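Local coordinates for protein acetylxylan esterase A (Aspergillus awamori, PDB 5X6S) that removes acetyl side groups from the backbone of acetylated xylans and xylo-oligosaccharides, acting as a secreted serine esterase of carbohydrate esterase family 1, at residues A147-S152 with S162-G167; M124-A129 with K215-V220; Q81-H86 with G90-I95; T203-Q208 with V257-P262. All blocks are in the same frame, centred on the assembly; numbering follows the deposited sequence.

Interaction 1 (A147-S152 with S162-G167); sequences AGCFYS and STCAQG. With NAG (2-acetamido-2-deoxy-beta-D-glucopyranose), chain C.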
loop_
_atom_site.group_PDB
_atom_site.type_symbol
_atom_site.label_atom_id
_atom_site.label_comp_id
_atom_site.label_asym_id
_atom_site.label_seq_id
_atom_site.Cartn_x
_atom_site.Cartn_y
_atom_site.Cartn_z
ATOM N N ALA A 147 -15.073 5.427 -13.023
ATOM C CA ALA A 147 -14.361 4.247 -13.458
ATOM C C ALA A 147 -15.371 3.281 -14.072
ATOM O O ALA A 147 -16.367 2.889 -13.434
ATOM C CB ALA A 147 -13.618 3.584 -12.286
ATOM N N GLY A 148 -15.137 2.934 -15.319
ATOM C CA GLY A 148 -15.970 2.003 -16.053
ATOM C C GLY A 148 -17.091 2.681 -16.810
ATOM O O GLY A 148 -17.826 2.015 -17.483
ATOM N N CYS A 149 -17.194 4.009 -16.741
ATOM C CA CYS A 149 -18.139 4.751 -17.590
ATOM C C CYS A 149 -17.776 4.662 -19.074
ATOM O O CYS A 149 -18.652 4.727 -19.953
ATOM C CB CYS A 149 -18.241 6.205 -17.099
ATOM S SG CYS A 149 -19.695 7.155 -17.693
ATOM N N PHE A 150 -16.477 4.496 -19.383
ATOM C CA PHE A 150 -16.052 4.348 -20.770
ATOM C C PHE A 150 -15.906 2.903 -21.191
ATOM O O PHE A 150 -15.413 2.624 -22.293
ATOM C CB PHE A 150 -14.756 5.130 -21.095
ATOM C CG PHE A 150 -14.983 6.451 -21.789
ATOM C CD1 PHE A 150 -16.057 7.289 -21.429
ATOM C CD2 PHE A 150 -14.106 6.886 -22.785
ATOM C CE1 PHE A 150 -16.236 8.520 -22.048
ATOM C CE2 PHE A 150 -14.267 8.130 -23.397
ATOM C CZ PHE A 150 -15.355 8.949 -23.027
ATOM N N TYR A 151 -16.344 2.001 -20.336
ATOM C CA TYR A 151 -16.501 0.575 -20.728
ATOM C C TYR A 151 -16.935 0.450 -22.188
ATOM O O TYR A 151 -17.863 1.140 -22.654
ATOM C CB TYR A 151 -17.522 -0.092 -19.808
ATOM C CG TYR A 151 -17.950 -1.476 -20.218
ATOM C CD1 TYR A 151 -17.180 -2.603 -19.892
ATOM C CD2 TYR A 151 -19.160 -1.671 -20.922
ATOM C CE1 TYR A 151 -17.602 -3.883 -20.237
ATOM C CE2 TYR A 151 -19.583 -2.928 -21.294
ATOM C CZ TYR A 151 -18.832 -4.027 -20.957
ATOM O OH TYR A 151 -19.294 -5.251 -21.345
ATOM N N SER A 152 -16.252 -0.418 -22.925
ATOM C CA SER A 152 -16.656 -0.775 -24.283
ATOM C C SER A 152 -17.345 -2.139 -24.271
ATOM O O SER A 152 -16.747 -3.155 -23.870
ATOM C CB SER A 152 -15.487 -0.823 -25.250
ATOM O OG SER A 152 -15.850 -1.548 -26.395
ATOM N N SER A 162 -19.661 7.730 -26.218
ATOM C CA SER A 162 -20.555 8.910 -26.300
ATOM C C SER A 162 -21.676 8.936 -25.287
ATOM O O SER A 162 -21.997 9.992 -24.757
ATOM C CB SER A 162 -21.160 8.998 -27.702
ATOM O OG SER A 162 -20.124 9.238 -28.633
ATOM N N THR A 163 -22.298 7.793 -25.001
ATOM C CA THR A 163 -23.406 7.794 -24.037
ATOM C C THR A 163 -22.914 8.342 -22.691
ATOM O O THR A 163 -23.610 9.113 -22.000
ATOM C CB THR A 163 -23.978 6.377 -23.828
ATOM O OG1 THR A 163 -24.075 5.708 -25.097
ATOM C CG2 THR A 163 -25.304 6.457 -23.241
ATOM N N CYS A 164 -21.723 7.870 -22.287
ATOM C CA CYS A 164 -21.112 8.313 -21.033
ATOM C C CYS A 164 -20.770 9.792 -21.116
ATOM O O CYS A 164 -21.208 10.567 -20.270
ATOM C CB CYS A 164 -19.860 7.480 -20.707
ATOM S SG CYS A 164 -18.943 8.101 -19.312
ATOM N N ALA A 165 -20.014 10.177 -22.136
ATOM C CA ALA A 165 -19.513 11.576 -22.272
ATOM C C ALA A 165 -20.693 12.588 -22.294
ATOM O O ALA A 165 -20.619 13.674 -21.698
ATOM C CB ALA A 165 -18.670 11.715 -23.506
ATOM N N GLN A 166 -21.776 12.203 -22.970
ATOM C CA GLN A 166 -22.984 13.080 -23.032
ATOM C C GLN A 166 -23.730 13.194 -21.720
ATOM O O GLN A 166 -24.633 14.052 -21.586
ATOM C CB GLN A 166 -23.957 12.609 -24.113
ATOM C CG GLN A 166 -23.501 12.826 -25.536
ATOM C CD GLN A 166 -24.121 11.798 -26.473
ATOM O OE1 GLN A 166 -25.099 11.099 -26.117
ATOM N NE2 GLN A 166 -23.543 11.666 -27.668
ATOM N N GLY A 167 -23.405 12.343 -20.759
ATOM C CA GLY A 167 -24.033 12.378 -19.442
ATOM C C GLY A 167 -25.312 11.537 -19.389
ATOM O O GLY A 167 -26.167 11.748 -18.503
HETATM C C1 NAG C . -20.914 2.874 -22.772
HETATM C C2 NAG C . -21.157 1.427 -23.222
HETATM C C3 NAG C . -22.280 0.757 -22.426
HETATM C C4 NAG C . -22.054 0.882 -20.921
HETATM C C5 NAG C . -21.726 2.342 -20.556
HETATM C C6 NAG C . -21.293 2.454 -19.110
HETATM C C7 NAG C . -20.826 0.903 -25.595
HETATM C C8 NAG C . -21.328 1.094 -26.991
HETATM N N2 NAG C . -21.514 1.459 -24.624
HETATM O O3 NAG C . -22.359 -0.593 -22.841
HETATM O O4 NAG C . -23.164 0.514 -20.121
HETATM O O5 NAG C . -20.725 2.948 -21.366
HETATM O O6 NAG C . -21.054 3.828 -18.842
HETATM O O7 NAG C . -19.784 0.259 -25.414
#
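The Phe150 ring turns its edge to the disulfide: SG of Cys164 lies near the ring plane, 3.7 Å from Phe150 CD1 and 88° off the normal at the centroid, so the sulfur-aromatic contact is made at the rim. CB of Cys164 follows the same CD1-CE1 edge, and Phe150 CE1 reaches Ala165 CB at 4.3 Å. Trp160 meets this ring edge-to-face, and Met123 of helix 120-131 touches the Phe150 side chain as well. Tyr151 also uses its edge, but for sugar: O3 of the N-acetylglucosamine lies in its ring plane, 3.9 Å from Tyr151 CE2.

The covalent link is Cys149 SG to Cys164 SG, 2.0 Å. In both cysteines SG stands anti to the backbone N, which carries the sulfurs out from the two backbones to meet midway. The bridge torsion of 117° is opened beyond a right angle. Close to it, the sugar's O6 donates a hydrogen bond to Cys149 O at 2.8 Å. Asn161, the probable attachment residue, gives its ND2 to Tyr151 O and takes Cys164 N on its OD1, tying both sides of the loop together.

Around Cys149 the chain makes a type I turn from Gly148 to Tyr151. Beyond Cys164 the short helix ends in a Schellman motif at Gly167, with Gly167 N bonded to Cys164 O at 2.9 Å. Phe150 lies about 8 Å from Ser119, side chain to side chain. This is a disulfide-closed, glycan-bearing loop following strand 138-142 of an alpha/beta-hydrolase sheet, as befits a secreted glycoprotein.

Interaction 2 (M124-A129 with K215-V220); sequences MTNVMA and KQWAGV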
loop_
_atom_site.group_PDB
_atom_site.type_symbol
_atom_site.label_atom_id
_atom_site.label_comp_id
_atom_site.label_asym_id
_atom_site.label_seq_id
_atom_site.Cartn_x
_atom_site.Cartn_y
_atom_site.Cartn_z
ATOM N N MET A 124 -8.691 8.152 -16.625
ATOM C CA MET A 124 -7.663 7.164 -16.257
ATOM C C MET A 124 -7.347 7.257 -14.764
ATOM O O MET A 124 -7.086 6.230 -14.108
ATOM C CB MET A 124 -6.422 7.341 -17.131
ATOM C CG MET A 124 -5.267 6.386 -16.750
ATOM S SD MET A 124 -5.709 4.645 -16.747
ATOM C CE MET A 124 -5.443 4.262 -18.460
ATOM N N THR A 125 -7.440 8.452 -14.181
ATOM C CA THR A 125 -7.230 8.553 -12.751
ATOM C C THR A 125 -8.230 7.688 -11.976
ATOM O O THR A 125 -7.853 6.971 -11.038
ATOM C CB THR A 125 -7.232 10.050 -12.287
ATOM O OG1 THR A 125 -6.118 10.699 -12.898
ATOM C CG2 THR A 125 -7.081 10.190 -10.801
ATOM N N ASN A 126 -9.502 7.751 -12.354
ATOM C CA ASN A 126 -10.520 6.941 -11.721
ATOM C C ASN A 126 -10.235 5.490 -11.949
ATOM O O ASN A 126 -10.371 4.717 -11.062
ATOM C CB ASN A 126 -11.918 7.269 -12.176
ATOM C CG ASN A 126 -12.455 8.531 -11.529
ATOM O OD1 ASN A 126 -12.350 8.752 -10.349
ATOM N ND2 ASN A 126 -12.962 9.367 -12.344
ATOM N N VAL A 127 -9.823 5.146 -13.140
ATOM C CA VAL A 127 -9.493 3.739 -13.488
ATOM C C VAL A 127 -8.332 3.226 -12.621
ATOM O O VAL A 127 -8.377 2.087 -12.069
ATOM C CB VAL A 127 -9.240 3.552 -14.991
ATOM C CG1 VAL A 127 -8.674 2.151 -15.300
ATOM C CG2 VAL A 127 -10.531 3.738 -15.793
ATOM N N MET A 128 -7.300 4.047 -12.462
ATOM C CA MET A 128 -6.120 3.660 -11.632
ATOM C C MET A 128 -6.524 3.435 -10.183
ATOM O O MET A 128 -6.033 2.529 -9.525
ATOM C CB MET A 128 -5.032 4.733 -11.666
ATOM C CG MET A 128 -4.293 4.894 -13.027
ATOM S SD MET A 128 -3.588 3.342 -13.663
ATOM C CE MET A 128 -2.570 2.873 -12.246
ATOM N N ALA A 129 -7.401 4.292 -9.663
ATOM C CA ALA A 129 -7.892 4.129 -8.296
ATOM C C ALA A 129 -8.601 2.765 -8.110
ATOM O O ALA A 129 -8.497 2.153 -7.068
ATOM C CB ALA A 129 -8.821 5.276 -7.929
ATOM N N LYS A 215 -21.156 9.422 -6.735
ATOM C CA LYS A 215 -21.946 8.210 -6.424
ATOM C C LYS A 215 -21.034 7.001 -6.322
ATOM O O LYS A 215 -21.050 6.283 -5.296
ATOM C CB LYS A 215 -22.973 7.953 -7.516
ATOM C CG LYS A 215 -24.224 8.852 -7.494
ATOM C CD LYS A 215 -24.993 8.631 -8.764
ATOM C CE LYS A 215 -26.347 9.284 -8.785
ATOM N NZ LYS A 215 -26.992 8.962 -10.102
ATOM N N GLN A 216 -20.240 6.776 -7.368
ATOM C CA GLN A 216 -19.315 5.618 -7.410
ATOM C C GLN A 216 -18.473 5.514 -6.154
ATOM O O GLN A 216 -18.509 4.481 -5.448
ATOM C CB GLN A 216 -18.429 5.693 -8.624
ATOM C CG GLN A 216 -17.410 4.563 -8.689
ATOM C CD GLN A 216 -16.814 4.444 -10.088
ATOM O OE1 GLN A 216 -16.104 5.330 -10.536
ATOM N NE2 GLN A 216 -17.150 3.377 -10.791
ATOM N N TRP A 217 -17.760 6.593 -5.807
ATOM C CA TRP A 217 -16.884 6.535 -4.651
ATOM C C TRP A 217 -17.591 6.492 -3.322
ATOM O O TRP A 217 -17.115 5.829 -2.403
ATOM C CB TRP A 217 -15.778 7.609 -4.697
ATOM C CG TRP A 217 -14.921 7.455 -5.934
ATOM C CD1 TRP A 217 -14.791 8.344 -6.951
ATOM C CD2 TRP A 217 -14.162 6.300 -6.316
ATOM N NE1 TRP A 217 -13.962 7.834 -7.936
ATOM C CE2 TRP A 217 -13.554 6.588 -7.560
ATOM C CE3 TRP A 217 -13.925 5.052 -5.721
ATOM C CZ2 TRP A 217 -12.724 5.675 -8.223
ATOM C CZ3 TRP A 217 -13.093 4.136 -6.387
ATOM C CH2 TRP A 217 -12.509 4.445 -7.603
ATOM N N ALA A 218 -18.732 7.172 -3.224
ATOM C CA ALA A 218 -19.624 7.037 -2.070
ATOM C C ALA A 218 -19.968 5.544 -1.869
ATOM O O ALA A 218 -19.814 5.036 -0.792
ATOM C CB ALA A 218 -20.893 7.865 -2.268
ATOM N N GLY A 219 -20.403 4.872 -2.919
ATOM C CA GLY A 219 -20.774 3.438 -2.817
ATOM C C GLY A 219 -19.556 2.635 -2.379
ATOM O O GLY A 219 -19.636 1.799 -1.448
ATOM N N VAL A 220 -18.398 2.917 -3.009
ATOM C CA VAL A 220 -17.174 2.159 -2.715
ATOM C C VAL A 220 -16.799 2.307 -1.237
ATOM O O VAL A 220 -16.409 1.331 -0.540
ATOM C CB VAL A 220 -16.033 2.586 -3.678
ATOM C CG1 VAL A 220 -14.673 2.116 -3.216
ATOM C CG2 VAL A 220 -16.312 2.053 -5.070
#
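Trp217 reaches across from helix 208-221 and hands its indole N-H to Asn126 on helix 120-131: NE1 to OD1 is 3.0 Å, with an N-H...O angle of 153°. The bond is lopsided. OD1 stays close to the indole plane, whereas NE1 sits above the plane of the amide carbonyl, 47° out of it, away from the lone-pair directions. Trp217 has CG anti to its carbonyl carbon and beside its backbone N (chi1 -59°), a setting that swings the indole toward the other helix. Asn126 takes the same kind of first torsion; its CB does not point straight across, and it is the amide end that closes the gap. Its other end is engaged too, since ND2 donates to Val145 O, so the two bonds together fix which way round the amide lies.

Further along the indole, Ala129 CB packs on CH2 at 3.8 Å, and Asn126 O comes to the ring edge, 3.8 Å from CZ2. OE1 of Gln216 stands over one indole face, offset toward the rim, while accepting a hydrogen bond from Ala147 N. Met194 of strand 193-199 touches Asn126, Ala129 and Trp217 alike; helix 91-106 packs on helix 120-131 at Met128, and helix 173-182 on helix 208-221 at Val220.

Interaction 3 (Q81-H86 with G90-I95); sequences QATLTH and GNSNSI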
loop_
_atom_site.group_PDB
_atom_site.type_symbol
_atom_site.label_atom_id
_atom_site.label_comp_id
_atom_site.label_asym_id
_atom_site.label_seq_id
_atom_site.Cartn_x
_atom_site.Cartn_y
_atom_site.Cartn_z
ATOM N N GLN A 81 -11.282 -4.471 -21.447
ATOM C CA GLN A 81 -11.216 -5.309 -20.250
ATOM C C GLN A 81 -9.779 -5.312 -19.658
ATOM O O GLN A 81 -9.588 -5.328 -18.473
ATOM C CB GLN A 81 -11.625 -6.750 -20.594
ATOM C CG GLN A 81 -13.116 -6.907 -20.902
ATOM C CD GLN A 81 -13.954 -6.361 -19.773
ATOM O OE1 GLN A 81 -14.500 -5.264 -19.874
ATOM N NE2 GLN A 81 -13.979 -7.078 -18.658
ATOM N N ALA A 82 -8.787 -5.289 -20.523
ATOM C CA ALA A 82 -7.409 -5.243 -20.106
ATOM C C ALA A 82 -7.098 -4.038 -19.224
ATOM O O ALA A 82 -6.406 -4.169 -18.213
ATOM C CB ALA A 82 -6.483 -5.278 -21.324
ATOM N N THR A 83 -7.594 -2.855 -19.612
ATOM C CA THR A 83 -7.301 -1.634 -18.863
ATOM C C THR A 83 -8.179 -1.531 -17.611
ATOM O O THR A 83 -7.815 -0.847 -16.657
ATOM C CB THR A 83 -7.421 -0.390 -19.757
ATOM O OG1 THR A 83 -6.640 0.693 -19.200
ATOM C CG2 THR A 83 -8.881 0.061 -19.906
ATOM N N LEU A 84 -9.354 -2.183 -17.643
ATOM C CA LEU A 84 -10.328 -2.145 -16.567
ATOM C C LEU A 84 -10.241 -3.327 -15.589
ATOM O O LEU A 84 -11.159 -3.575 -14.802
ATOM C CB LEU A 84 -11.781 -1.999 -17.137
ATOM C CG LEU A 84 -12.052 -0.700 -17.918
ATOM C CD1 LEU A 84 -13.471 -0.696 -18.475
ATOM C CD2 LEU A 84 -11.791 0.585 -17.070
ATOM N N THR A 85 -9.128 -4.042 -15.607
ATOM C CA THR A 85 -8.962 -5.129 -14.645
ATOM C C THR A 85 -7.581 -5.048 -14.000
ATOM O O THR A 85 -6.586 -4.842 -14.692
ATOM C CB THR A 85 -9.219 -6.503 -15.306
ATOM O OG1 THR A 85 -8.415 -6.615 -16.457
ATOM C CG2 THR A 85 -10.652 -6.617 -15.816
ATOM N N HIS A 86 -7.535 -5.226 -12.685
ATOM C CA HIS A 86 -6.261 -5.366 -11.937
ATOM C C HIS A 86 -5.452 -6.468 -12.641
ATOM O O HIS A 86 -5.980 -7.593 -12.860
ATOM C CB HIS A 86 -6.556 -5.793 -10.479
ATOM C CG HIS A 86 -5.349 -5.989 -9.614
ATOM N ND1 HIS A 86 -4.583 -4.938 -9.137
ATOM C CD2 HIS A 86 -4.804 -7.113 -9.091
ATOM C CE1 HIS A 86 -3.623 -5.406 -8.366
ATOM N NE2 HIS A 86 -3.734 -6.722 -8.319
ATOM N N GLY A 90 -3.453 -3.852 -19.540
ATOM C CA GLY A 90 -3.762 -2.655 -20.322
ATOM C C GLY A 90 -2.932 -1.448 -19.908
ATOM O O GLY A 90 -2.014 -1.593 -19.065
ATOM N N ASN A 91 -3.215 -0.268 -20.476
ATOM C CA ASN A 91 -2.526 0.962 -20.154
ATOM C C ASN A 91 -2.397 1.147 -18.646
ATOM O O ASN A 91 -1.369 1.550 -18.153
ATOM C CB ASN A 91 -3.246 2.219 -20.649
ATOM C CG ASN A 91 -3.188 2.470 -22.147
ATOM O OD1 ASN A 91 -3.844 3.341 -22.603
ATOM N ND2 ASN A 91 -2.400 1.734 -22.886
ATOM N N SER A 92 -3.468 0.872 -17.936
ATOM C CA SER A 92 -3.463 1.063 -16.488
ATOM C C SER A 92 -2.389 0.244 -15.747
ATOM O O SER A 92 -1.735 0.737 -14.787
ATOM C CB SER A 92 -4.855 0.808 -15.933
ATOM O OG SER A 92 -5.353 -0.459 -16.342
ATOM N N ASN A 93 -2.204 -0.993 -16.192
ATOM C CA ASN A 93 -1.174 -1.896 -15.713
ATOM C C ASN A 93 0.235 -1.304 -15.954
ATOM O O ASN A 93 1.076 -1.347 -15.103
ATOM C CB ASN A 93 -1.317 -3.256 -16.378
ATOM C CG ASN A 93 -0.784 -4.426 -15.551
ATOM O OD1 ASN A 93 -1.267 -5.530 -15.687
ATOM N ND2 ASN A 93 0.168 -4.181 -14.698
ATOM N N SER A 94 0.441 -0.734 -17.129
ATOM C CA SER A 94 1.669 -0.072 -17.422
ATOM C C SER A 94 1.968 1.056 -16.452
ATOM O O SER A 94 3.088 1.145 -15.946
ATOM C CB SER A 94 1.638 0.442 -18.865
ATOM O OG SER A 94 1.714 -0.661 -19.771
ATOM N N ILE A 95 0.973 1.913 -16.193
ATOM C CA ILE A 95 1.144 3.025 -15.275
ATOM C C ILE A 95 1.513 2.511 -13.877
ATOM O O ILE A 95 2.407 3.063 -13.198
ATOM C CB ILE A 95 -0.126 3.924 -15.231
ATOM C CG1 ILE A 95 -0.329 4.605 -16.608
ATOM C CG2 ILE A 95 0.006 4.981 -14.141
ATOM C CD1 ILE A 95 -1.622 5.412 -16.678
HETATM O O HOH W 1 -4.641 -3.104 -15.815
#
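Gly90, at the N-cap position of helix 91-106, packs against Ala82 and Thr83, so the contact belongs to the start of the helix in the beta-alpha-beta crossover from strand 63-68 to the parallel strand 113-118. The loop of 81-86 wraps round that helix end at close range: the CA atoms of Thr83 and Gly90 are 4.0 Å apart, an approach helped by the absence of a side chain on Gly90. Gly90 N gives a weak hydrogen bond to Ala82 O.

Two side chains then reach across, each to the other's backbone. Ser92 OG donates to Thr83 O over a short 2.5 Å, coming in well to the side of the carbonyl (C=O...OG 118°). Ser92 has its OG between the backbone N and the carbonyl carbon (chi1 53°), which turns the hydroxyl back to the loop. In return Thr83 OG1 receives Ser92 N, one of the first amides of the helix, in a weak bond of 3.4 Å; the stronger partner of that hydroxyl is Asp77 O. Asn91 turns elsewhere, its ND2 to Thr15 OG1 in the loop before strand 18-23 and its OD1 to Asp77 N, earlier in the same connection as 81-86.

The loop has its own brace in Thr85 OG1, which donates to Gln81 O at 2.7 Å. At its far end His86 stacks on Tyr184 and bonds through NE2 to Asp109 of the second subunit. Between loop and helix a single water donates to Thr85 O and to Ser92 OG, 2.8 Å to each, so that Ser92 OG gives one bond and accepts another.

Interaction 4 (T203-Q208 with V257-P262); sequences TTLYPQ and VGHTVP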
loop_
_atom_site.group_PDB
_atom_site.type_symbol
_atom_site.label_atom_id
_atom_site.label_comp_id
_atom_site.label_asym_id
_atom_site.label_seq_id
_atom_site.Cartn_x
_atom_site.Cartn_y
_atom_site.Cartn_z
ATOM N N THR A 203 -19.290 20.759 -21.775
ATOM C CA THR A 203 -20.031 20.178 -22.875
ATOM C C THR A 203 -19.190 19.170 -23.666
ATOM O O THR A 203 -19.502 18.857 -24.804
ATOM C CB THR A 203 -20.573 21.302 -23.807
ATOM O OG1 THR A 203 -19.492 22.024 -24.377
ATOM C CG2 THR A 203 -21.441 22.276 -23.003
ATOM N N THR A 204 -18.095 18.690 -23.055
ATOM C CA THR A 204 -17.304 17.550 -23.579
ATOM C C THR A 204 -17.604 16.314 -22.729
ATOM O O THR A 204 -18.060 15.284 -23.234
ATOM C CB THR A 204 -15.797 17.847 -23.513
ATOM O OG1 THR A 204 -15.505 18.966 -24.355
ATOM C CG2 THR A 204 -14.988 16.661 -23.965
ATOM N N LEU A 205 -17.362 16.442 -21.432
ATOM C CA LEU A 205 -17.775 15.453 -20.449
ATOM C C LEU A 205 -18.825 16.108 -19.569
ATOM O O LEU A 205 -18.514 16.885 -18.638
ATOM C CB LEU A 205 -16.599 14.927 -19.600
ATOM C CG LEU A 205 -15.404 14.379 -20.405
ATOM C CD1 LEU A 205 -14.336 13.863 -19.487
ATOM C CD2 LEU A 205 -15.852 13.327 -21.418
ATOM N N TYR A 206 -20.088 15.779 -19.875
ATOM C CA TYR A 206 -21.224 16.469 -19.274
ATOM C C TYR A 206 -21.249 16.315 -17.766
ATOM O O TYR A 206 -20.840 15.279 -17.217
ATOM C CB TYR A 206 -22.559 16.080 -19.975
ATOM C CG TYR A 206 -22.778 16.869 -21.261
ATOM C CD1 TYR A 206 -22.106 16.538 -22.436
ATOM C CD2 TYR A 206 -23.630 17.987 -21.276
ATOM C CE1 TYR A 206 -22.270 17.281 -23.613
ATOM C CE2 TYR A 206 -23.815 18.732 -22.432
ATOM C CZ TYR A 206 -23.116 18.374 -23.599
ATOM O OH TYR A 206 -23.278 19.103 -24.750
ATOM N N PRO A 207 -21.730 17.363 -17.057
ATOM C CA PRO A 207 -21.594 17.423 -15.610
ATOM C C PRO A 207 -22.307 16.317 -14.834
ATOM O O PRO A 207 -22.059 16.154 -13.627
ATOM C CB PRO A 207 -22.188 18.816 -15.240
ATOM C CG PRO A 207 -22.800 19.348 -16.465
ATOM C CD PRO A 207 -22.343 18.575 -17.647
ATOM N N GLN A 208 -23.215 15.592 -15.485
ATOM C CA GLN A 208 -23.837 14.418 -14.849
ATOM C C GLN A 208 -22.742 13.435 -14.339
ATOM O O GLN A 208 -22.860 12.849 -13.226
ATOM C CB GLN A 208 -24.801 13.667 -15.810
ATOM C CG GLN A 208 -25.536 12.520 -15.092
ATOM C CD GLN A 208 -26.452 13.033 -14.029
ATOM O OE1 GLN A 208 -27.159 14.011 -14.260
ATOM N NE2 GLN A 208 -26.447 12.425 -12.880
ATOM N N VAL A 257 -17.671 26.955 -15.109
ATOM C CA VAL A 257 -16.430 26.427 -15.711
ATOM C C VAL A 257 -16.765 25.237 -16.617
ATOM O O VAL A 257 -17.643 24.397 -16.305
ATOM C CB VAL A 257 -15.393 26.031 -14.600
ATOM C CG1 VAL A 257 -14.100 25.422 -15.174
ATOM C CG2 VAL A 257 -15.078 27.213 -13.698
ATOM N N GLY A 258 -16.125 25.204 -17.773
ATOM C CA GLY A 258 -16.287 24.118 -18.718
ATOM C C GLY A 258 -15.187 23.050 -18.641
ATOM O O GLY A 258 -14.716 22.685 -17.550
ATOM N N HIS A 259 -14.834 22.548 -19.803
ATOM C CA HIS A 259 -13.840 21.491 -19.935
ATOM C C HIS A 259 -12.477 22.089 -20.177
ATOM O O HIS A 259 -12.292 22.736 -21.197
ATOM C CB HIS A 259 -14.210 20.575 -21.107
ATOM C CG HIS A 259 -13.567 19.224 -21.034
ATOM N ND1 HIS A 259 -13.922 18.275 -20.099
ATOM C CD2 HIS A 259 -12.569 18.678 -21.766
ATOM C CE1 HIS A 259 -13.173 17.195 -20.266
ATOM N NE2 HIS A 259 -12.358 17.409 -21.279
ATOM N N THR A 260 -11.511 21.927 -19.272
ATOM C CA THR A 260 -11.617 21.258 -17.970
ATOM C C THR A 260 -11.556 22.307 -16.849
ATOM O O THR A 260 -11.322 23.499 -17.090
ATOM C CB THR A 260 -10.385 20.321 -17.750
ATOM O OG1 THR A 260 -9.192 21.090 -17.898
ATOM C CG2 THR A 260 -10.346 19.195 -18.748
ATOM N N VAL A 261 -11.763 21.861 -15.625
ATOM C CA VAL A 261 -11.483 22.658 -14.459
ATOM C C VAL A 261 -9.951 22.799 -14.403
ATOM O O VAL A 261 -9.233 21.785 -14.414
ATOM C CB VAL A 261 -11.973 21.992 -13.153
ATOM C CG1 VAL A 261 -11.522 22.791 -11.931
ATOM C CG2 VAL A 261 -13.508 21.801 -13.138
ATOM N N PRO A 262 -9.454 24.039 -14.365
ATOM C CA PRO A 262 -7.977 24.228 -14.334
ATOM C C PRO A 262 -7.392 23.579 -13.090
ATOM O O PRO A 262 -8.025 23.581 -12.059
ATOM C CB PRO A 262 -7.785 25.755 -14.210
ATOM C CG PRO A 262 -9.163 26.370 -14.193
ATOM C CD PRO A 262 -10.215 25.307 -14.359
HETATM O O HOH W 2 -16.764 22.836 -22.189
#
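Packing on the imidazole of His259 dominates this contact. Thr204 lays its CB over one face in a CH-pi contact, 3.8 Å from the ring centroid and 17° off the normal. With CG2 anti to the backbone N of Thr204, the methyl is carried along the same face, 3.8 Å from His259 NE2, while OG1 falls toward His259 CB. Leu205 approaches obliquely at the far end of the ring, where its CG and its CD1 are each 3.6 Å from His259 CE1. The opposite face is taken by the next residue: Thr260 CG2 stands 3.6 Å above the plane over the ring centre, after a cis peptide bond. The imidazole is thus clamped between two threonines.

Hydrogen bonds do the rest, none of them direct between the two segments. One water accepts from Thr203 N at 3.3 Å and from His259 N at 3.1 Å, linking the backbones. Asp202 accepts His259 ND1 on its OD2, while its OD1 takes the amides of Thr204 and Leu205; the turn that packs on the histidine therefore also positions its carboxylate partner. The second ring nitrogen, NE2, is hydrogen-bonded to Ser119 OG. Ser119 is the probable nucleophile of the charge relay, and the geometry of Ser119, His259 and Asp202 is consistent with the Ser-His-Asp catalytic triad of an alpha/beta-hydrolase.

How the interactions relate
Along the chain interaction 3 closes first. Interaction 2 then spans from helix 120-131 to helix 208-221 and encloses interaction 1 completely, while interaction 4 crosses it, opening at 203-208 before interaction 2 closes. Interaction 2 lies nearest the chain centre of the four, with centres 14 Å from interaction 1, 15 Å from interaction 3 and 18 Å from interaction 4. Helix 120-131, which follows Ser119, joins it to interaction 3 through Val127 and Met128. Interaction 1 also meets interaction 4, Ala165 O lying 2.8 Å from Tyr206 N, so the disulfide loop adjoins the loops of the probable triad. Interactions 3 and 4 are 25 Å apart and do not touch.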